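PDB 2DY1: elongation factor G from Thermus thermophilus, which binds GTP and a magnesium ion and probably acts as a GTPase in the elongation stage of translation. Local coordinates for residues R324-L336 with E340-K352. Numbering follows the deposited sequence.
Sequences RLPHLYVPMGKDL and EEAEAGFVLGVPK
Leu325 reaches Val350 with its CD2, which touches both methyls of the valine at 4.0 Å. Leu328 points at the other segment and splits its two methyls. CD1 lies on the backbone of Glu341, 3.9 Å from its CA, and near Ala342 CB. CD2 meets Leu348 CD1. Tyr329 uses both backbone and ring. Its O accepts the one direct hydrogen bond of the contact, from Gly349 N at 2.8 Å. The bond is nearly straight (162° at the hydrogen), but the donor sits above the carbonyl plane, not on a lone pair. Leu348 CA adds a bent CA-H...O contact to the same oxygen, and its CD2 methyl lies close by. The Tyr329 torsion (chi1 -57°) sets CG beside the backbone N, where the ring has Gly349 O at its edge and Pro351 across it, CD2 to CD of the proline 3.7 Å. With an alanine here the backbone bond could stay, but Pro351 would probably lose its aromatic partner and a gap would open beside it. Val330 turns CG2 to the Phe346 ring, 3.7 Å from CD2 of the phenylalanine. Pro331 lays CD 3.3 Å from Val347 O and CG near Val347 CG1. After the type II' turn from Met332 to Asp335, Leu336 returns to the contact. Its CD2 rests on Gly349 CA at 3.9 Å, where a CB would clash, and its CD1 meets Pro351 CB. Leu328 with Glu341 and Ala342 packs within the hairpin 323-343; the other contacts join it to edge strand 347-350 and its flanks, in a second sheet of the domain 2 beta barrel. Strands 328-332 and 347-350 run at 105° to each other. One direct bond and a water that accepts from Tyr329 N and donates to Gly349 O tie their backbones, so the remaining hold is probably apolar packing, which also buries Val347 O without a polar partner.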
loop_
_atom_site.group_PDB
_atom_site.type_symbol
_atom_site.label_atom_id
_atom_site.label_comp_id
_atom_site.label_asym_id
_atom_site.label_seq_id
_atom_site.Cartn_x
_atom_site.Cartn_y
_atom_site.Cartn_z
ATOM N N ARG A 324 9.903 -16.854 -22.478
ATOM C CA ARG A 324 9.289 -18.089 -22.961
ATOM C C ARG A 324 8.580 -18.845 -21.838
ATOM O O ARG A 324 9.034 -18.859 -20.683
ATOM C CB ARG A 324 10.316 -19.013 -23.630
ATOM C CG ARG A 324 9.651 -20.173 -24.371
ATOM C CD ARG A 324 10.590 -20.840 -25.360
ATOM N NE ARG A 324 9.903 -21.840 -26.175
ATOM C CZ ARG A 324 9.789 -23.128 -25.859
ATOM N NH1 ARG A 324 10.319 -23.595 -24.737
ATOM N NH2 ARG A 324 9.153 -23.952 -26.677
ATOM N N LEU A 325 7.475 -19.482 -22.196
ATOM C CA LEU A 325 6.639 -20.235 -21.257
ATOM C C LEU A 325 6.493 -21.666 -21.749
ATOM O O LEU A 325 5.483 -22.035 -22.328
ATOM C CB LEU A 325 5.258 -19.569 -21.163
ATOM C CG LEU A 325 5.222 -18.113 -20.671
ATOM C CD1 LEU A 325 3.798 -17.574 -20.698
ATOM C CD2 LEU A 325 5.785 -18.037 -19.259
ATOM N N PRO A 326 7.524 -22.498 -21.529
ATOM C CA PRO A 326 7.459 -23.889 -21.979
ATOM C C PRO A 326 6.319 -24.669 -21.331
ATOM O O PRO A 326 5.767 -25.602 -21.928
ATOM C CB PRO A 326 8.855 -24.427 -21.639
ATOM C CG PRO A 326 9.282 -23.582 -20.484
ATOM C CD PRO A 326 8.805 -22.202 -20.872
ATOM N N HIS A 327 5.965 -24.273 -20.112
ATOM C CA HIS A 327 4.856 -24.895 -19.394
ATOM C C HIS A 327 3.975 -23.777 -18.862
ATOM O O HIS A 327 4.466 -22.709 -18.474
ATOM C CB HIS A 327 5.359 -25.738 -18.215
ATOM C CG HIS A 327 6.222 -26.891 -18.620
ATOM N ND1 HIS A 327 5.706 -28.096 -19.044
ATOM C CD2 HIS A 327 7.568 -27.003 -18.714
ATOM C CE1 HIS A 327 6.696 -28.900 -19.387
ATOM N NE2 HIS A 327 7.836 -28.260 -19.199
ATOM N N LEU A 328 2.673 -24.011 -18.876
ATOM C CA LEU A 328 1.714 -23.038 -18.366
ATOM C C LEU A 328 1.158 -23.598 -17.068
ATOM O O LEU A 328 0.792 -24.768 -17.016
ATOM C CB LEU A 328 0.564 -22.847 -19.356
ATOM C CG LEU A 328 0.975 -22.348 -20.753
ATOM C CD1 LEU A 328 -0.260 -22.212 -21.612
ATOM C CD2 LEU A 328 1.700 -21.006 -20.658
ATOM N N TYR A 329 1.100 -22.763 -16.026
ATOM C CA TYR A 329 0.561 -23.210 -14.741
ATOM C C TYR A 329 -0.420 -22.198 -14.193
ATOM O O TYR A 329 -0.181 -20.997 -14.307
ATOM C CB TYR A 329 1.662 -23.329 -13.682
ATOM C CG TYR A 329 2.802 -24.240 -14.022
ATOM C CD1 TYR A 329 2.709 -25.605 -13.798
ATOM C CD2 TYR A 329 3.967 -23.735 -14.586
ATOM C CE1 TYR A 329 3.763 -26.456 -14.136
ATOM C CE2 TYR A 329 5.020 -24.566 -14.919
ATOM C CZ TYR A 329 4.906 -25.925 -14.692
ATOM O OH TYR A 329 5.955 -26.744 -15.029
ATOM N N VAL A 330 -1.497 -22.694 -13.597
ATOM C CA VAL A 330 -2.485 -21.840 -12.944
ATOM C C VAL A 330 -2.240 -22.082 -11.459
ATOM O O VAL A 330 -2.117 -23.225 -11.018
ATOM C CB VAL A 330 -3.922 -22.251 -13.289
ATOM C CG1 VAL A 330 -4.879 -21.573 -12.344
ATOM C CG2 VAL A 330 -4.265 -21.845 -14.743
ATOM N N PRO A 331 -2.178 -21.005 -10.663
ATOM C CA PRO A 331 -1.941 -21.157 -9.225
ATOM C C PRO A 331 -3.212 -21.369 -8.418
ATOM O O PRO A 331 -4.279 -20.864 -8.762
ATOM C CB PRO A 331 -1.261 -19.854 -8.845
ATOM C CG PRO A 331 -1.857 -18.860 -9.796
ATOM C CD PRO A 331 -2.094 -19.598 -11.086
ATOM N N MET A 332 -3.093 -22.190 -7.378
ATOM C CA MET A 332 -4.198 -22.424 -6.443
ATOM C C MET A 332 -3.466 -22.302 -5.128
ATOM O O MET A 332 -2.849 -23.264 -4.651
ATOM C CB MET A 332 -4.814 -23.814 -6.575
ATOM C CG MET A 332 -5.907 -24.053 -5.541
ATOM S SD MET A 332 -6.877 -25.544 -5.874
ATOM C CE MET A 332 -7.840 -25.014 -7.197
ATOM N N GLY A 333 -3.530 -21.122 -4.533
ATOM C CA GLY A 333 -2.763 -20.920 -3.313
ATOM C C GLY A 333 -1.298 -21.125 -3.678
ATOM O O GLY A 333 -0.806 -20.603 -4.690
ATOM N N LYS A 334 -0.577 -21.895 -2.871
ATOM C CA LYS A 334 0.832 -22.126 -3.140
ATOM C C LYS A 334 1.134 -23.173 -4.205
ATOM O O LYS A 334 2.301 -23.339 -4.577
ATOM C CB LYS A 334 1.548 -22.521 -1.840
ATOM C CG LYS A 334 1.380 -23.971 -1.384
ATOM C CD LYS A 334 2.033 -24.132 -0.011
ATOM C CE LYS A 334 1.926 -25.564 0.474
ATOM N NZ LYS A 334 2.579 -25.678 1.820
ATOM N N ASP A 335 0.107 -23.870 -4.699
ATOM C CA ASP A 335 0.312 -24.925 -5.702
ATOM C C ASP A 335 0.247 -24.388 -7.129
ATOM O O ASP A 335 -0.460 -23.422 -7.398
ATOM C CB ASP A 335 -0.734 -26.033 -5.527
ATOM C CG ASP A 335 -0.523 -26.845 -4.249
ATOM O OD1 ASP A 335 -1.375 -26.790 -3.344
ATOM O OD2 ASP A 335 0.502 -27.535 -4.157
ATOM N N LEU A 336 1.026 -24.985 -8.033
ATOM C CA LEU A 336 0.994 -24.589 -9.445
ATOM C C LEU A 336 0.454 -25.794 -10.193
ATOM O O LEU A 336 1.032 -26.885 -10.126
ATOM C CB LEU A 336 2.389 -24.231 -9.958
ATOM C CG LEU A 336 3.019 -22.944 -9.427
ATOM C CD1 LEU A 336 4.366 -22.715 -10.089
ATOM C CD2 LEU A 336 2.079 -21.774 -9.702
ATOM N N GLU A 340 -2.897 -26.914 -20.350
ATOM C CA GLU A 340 -2.450 -27.012 -21.727
ATOM C C GLU A 340 -2.779 -25.798 -22.587
ATOM O O GLU A 340 -2.409 -25.762 -23.761
ATOM C CB GLU A 340 -3.012 -28.282 -22.369
ATOM C CG GLU A 340 -2.623 -29.556 -21.626
ATOM C CD GLU A 340 -1.140 -29.616 -21.284
ATOM O OE1 GLU A 340 -0.303 -29.491 -22.208
ATOM O OE2 GLU A 340 -0.810 -29.790 -20.087
ATOM N N GLU A 341 -3.480 -24.818 -22.018
ATOM C CA GLU A 341 -3.786 -23.592 -22.736
ATOM C C GLU A 341 -4.231 -22.571 -21.715
ATOM O O GLU A 341 -4.629 -22.937 -20.613
ATOM C CB GLU A 341 -4.913 -23.791 -23.753
ATOM C CG GLU A 341 -6.270 -24.076 -23.130
ATOM C CD GLU A 341 -7.359 -24.287 -24.174
ATOM O OE1 GLU A 341 -7.173 -23.843 -25.333
ATOM O OE2 GLU A 341 -8.403 -24.884 -23.832
ATOM N N ALA A 342 -4.150 -21.303 -22.086
ATOM C CA ALA A 342 -4.591 -20.218 -21.219
ATOM C C ALA A 342 -5.297 -19.203 -22.105
ATOM O O ALA A 342 -4.832 -18.898 -23.200
ATOM C CB ALA A 342 -3.417 -19.591 -20.529
ATOM N N GLU A 343 -6.424 -18.681 -21.645
ATOM C CA GLU A 343 -7.186 -17.714 -22.438
ATOM C C GLU A 343 -7.262 -16.429 -21.629
ATOM O O GLU A 343 -6.955 -16.435 -20.440
ATOM C CB GLU A 343 -8.614 -18.222 -22.668
ATOM C CG GLU A 343 -8.727 -19.625 -23.227
ATOM C CD GLU A 343 -10.155 -20.126 -23.184
ATOM O OE1 GLU A 343 -11.017 -19.529 -23.865
ATOM O OE2 GLU A 343 -10.417 -21.110 -22.460
ATOM N N ALA A 344 -7.699 -15.338 -22.244
ATOM C CA ALA A 344 -7.796 -14.074 -21.506
ATOM C C ALA A 344 -8.665 -14.312 -20.267
ATOM O O ALA A 344 -9.718 -14.953 -20.342
ATOM C CB ALA A 344 -8.416 -12.984 -22.396
ATOM N N GLY A 345 -8.202 -13.779 -19.133
ATOM C CA GLY A 345 -8.905 -13.967 -17.871
ATOM C C GLY A 345 -8.092 -14.877 -16.953
ATOM O O GLY A 345 -8.209 -14.818 -15.727
ATOM N N PHE A 346 -7.269 -15.729 -17.548
ATOM C CA PHE A 346 -6.428 -16.616 -16.746
ATOM C C PHE A 346 -5.393 -15.839 -15.957
ATOM O O PHE A 346 -4.956 -14.742 -16.339
ATOM C CB PHE A 346 -5.632 -17.587 -17.641
ATOM C CG PHE A 346 -6.322 -18.883 -17.923
ATOM C CD1 PHE A 346 -7.590 -18.907 -18.495
ATOM C CD2 PHE A 346 -5.696 -20.102 -17.613
ATOM C CE1 PHE A 346 -8.233 -20.113 -18.756
ATOM C CE2 PHE A 346 -6.333 -21.321 -17.866
ATOM C CZ PHE A 346 -7.604 -21.331 -18.440
ATOM N N VAL A 347 -5.012 -16.439 -14.829
ATOM C CA VAL A 347 -3.918 -15.944 -14.031
ATOM C C VAL A 347 -2.965 -17.128 -14.067
ATOM O O VAL A 347 -3.364 -18.270 -13.844
ATOM C CB VAL A 347 -4.322 -15.645 -12.581
ATOM C CG1 VAL A 347 -3.058 -15.453 -11.731
ATOM C CG2 VAL A 347 -5.171 -14.368 -12.557
ATOM N N LEU A 348 -1.717 -16.854 -14.422
ATOM C CA LEU A 348 -0.709 -17.897 -14.497
ATOM C C LEU A 348 0.362 -17.708 -13.453
ATOM O O LEU A 348 0.649 -16.584 -13.048
ATOM C CB LEU A 348 -0.029 -17.868 -15.864
ATOM C CG LEU A 348 -0.946 -18.121 -17.067
ATOM C CD1 LEU A 348 -0.120 -17.953 -18.343
ATOM C CD2 LEU A 348 -1.533 -19.508 -17.011
ATOM N N GLY A 349 0.959 -18.817 -13.022
ATOM C CA GLY A 349 2.067 -18.735 -12.086
ATOM C C GLY A 349 3.271 -19.183 -12.898
ATOM O O GLY A 349 3.254 -20.292 -13.435
ATOM N N VAL A 350 4.293 -18.345 -12.996
ATOM C CA VAL A 350 5.497 -18.666 -13.776
ATOM C C VAL A 350 6.637 -18.970 -12.806
ATOM O O VAL A 350 7.083 -18.079 -12.099
ATOM C CB VAL A 350 5.894 -17.449 -14.668
ATOM C CG1 VAL A 350 7.120 -17.772 -15.513
ATOM C CG2 VAL A 350 4.727 -17.067 -15.574
ATOM N N PRO A 351 7.102 -20.235 -12.746
ATOM C CA PRO A 351 8.206 -20.584 -11.834
ATOM C C PRO A 351 9.562 -20.169 -12.401
ATOM O O PRO A 351 9.655 -19.791 -13.568
ATOM C CB PRO A 351 8.057 -22.090 -11.685
ATOM C CG PRO A 351 7.629 -22.497 -13.067
ATOM C CD PRO A 351 6.560 -21.444 -13.393
ATOM N N LYS A 352 10.603 -20.227 -11.568
ATOM C CA LYS A 352 11.963 -19.824 -11.958
ATOM C C LYS A 352 11.880 -18.446 -12.597
ATOM O O LYS A 352 12.499 -18.176 -13.622
ATOM C CB LYS A 352 12.548 -20.812 -12.971
ATOM C CG LYS A 352 12.647 -22.248 -12.493
ATOM C CD LYS A 352 13.033 -23.155 -13.660
ATOM C CE LYS A 352 13.128 -24.615 -13.249
ATOM N NZ LYS A 352 13.401 -25.496 -14.422
HETATM O O HOH W 1 2.757 -20.416 -16.191
#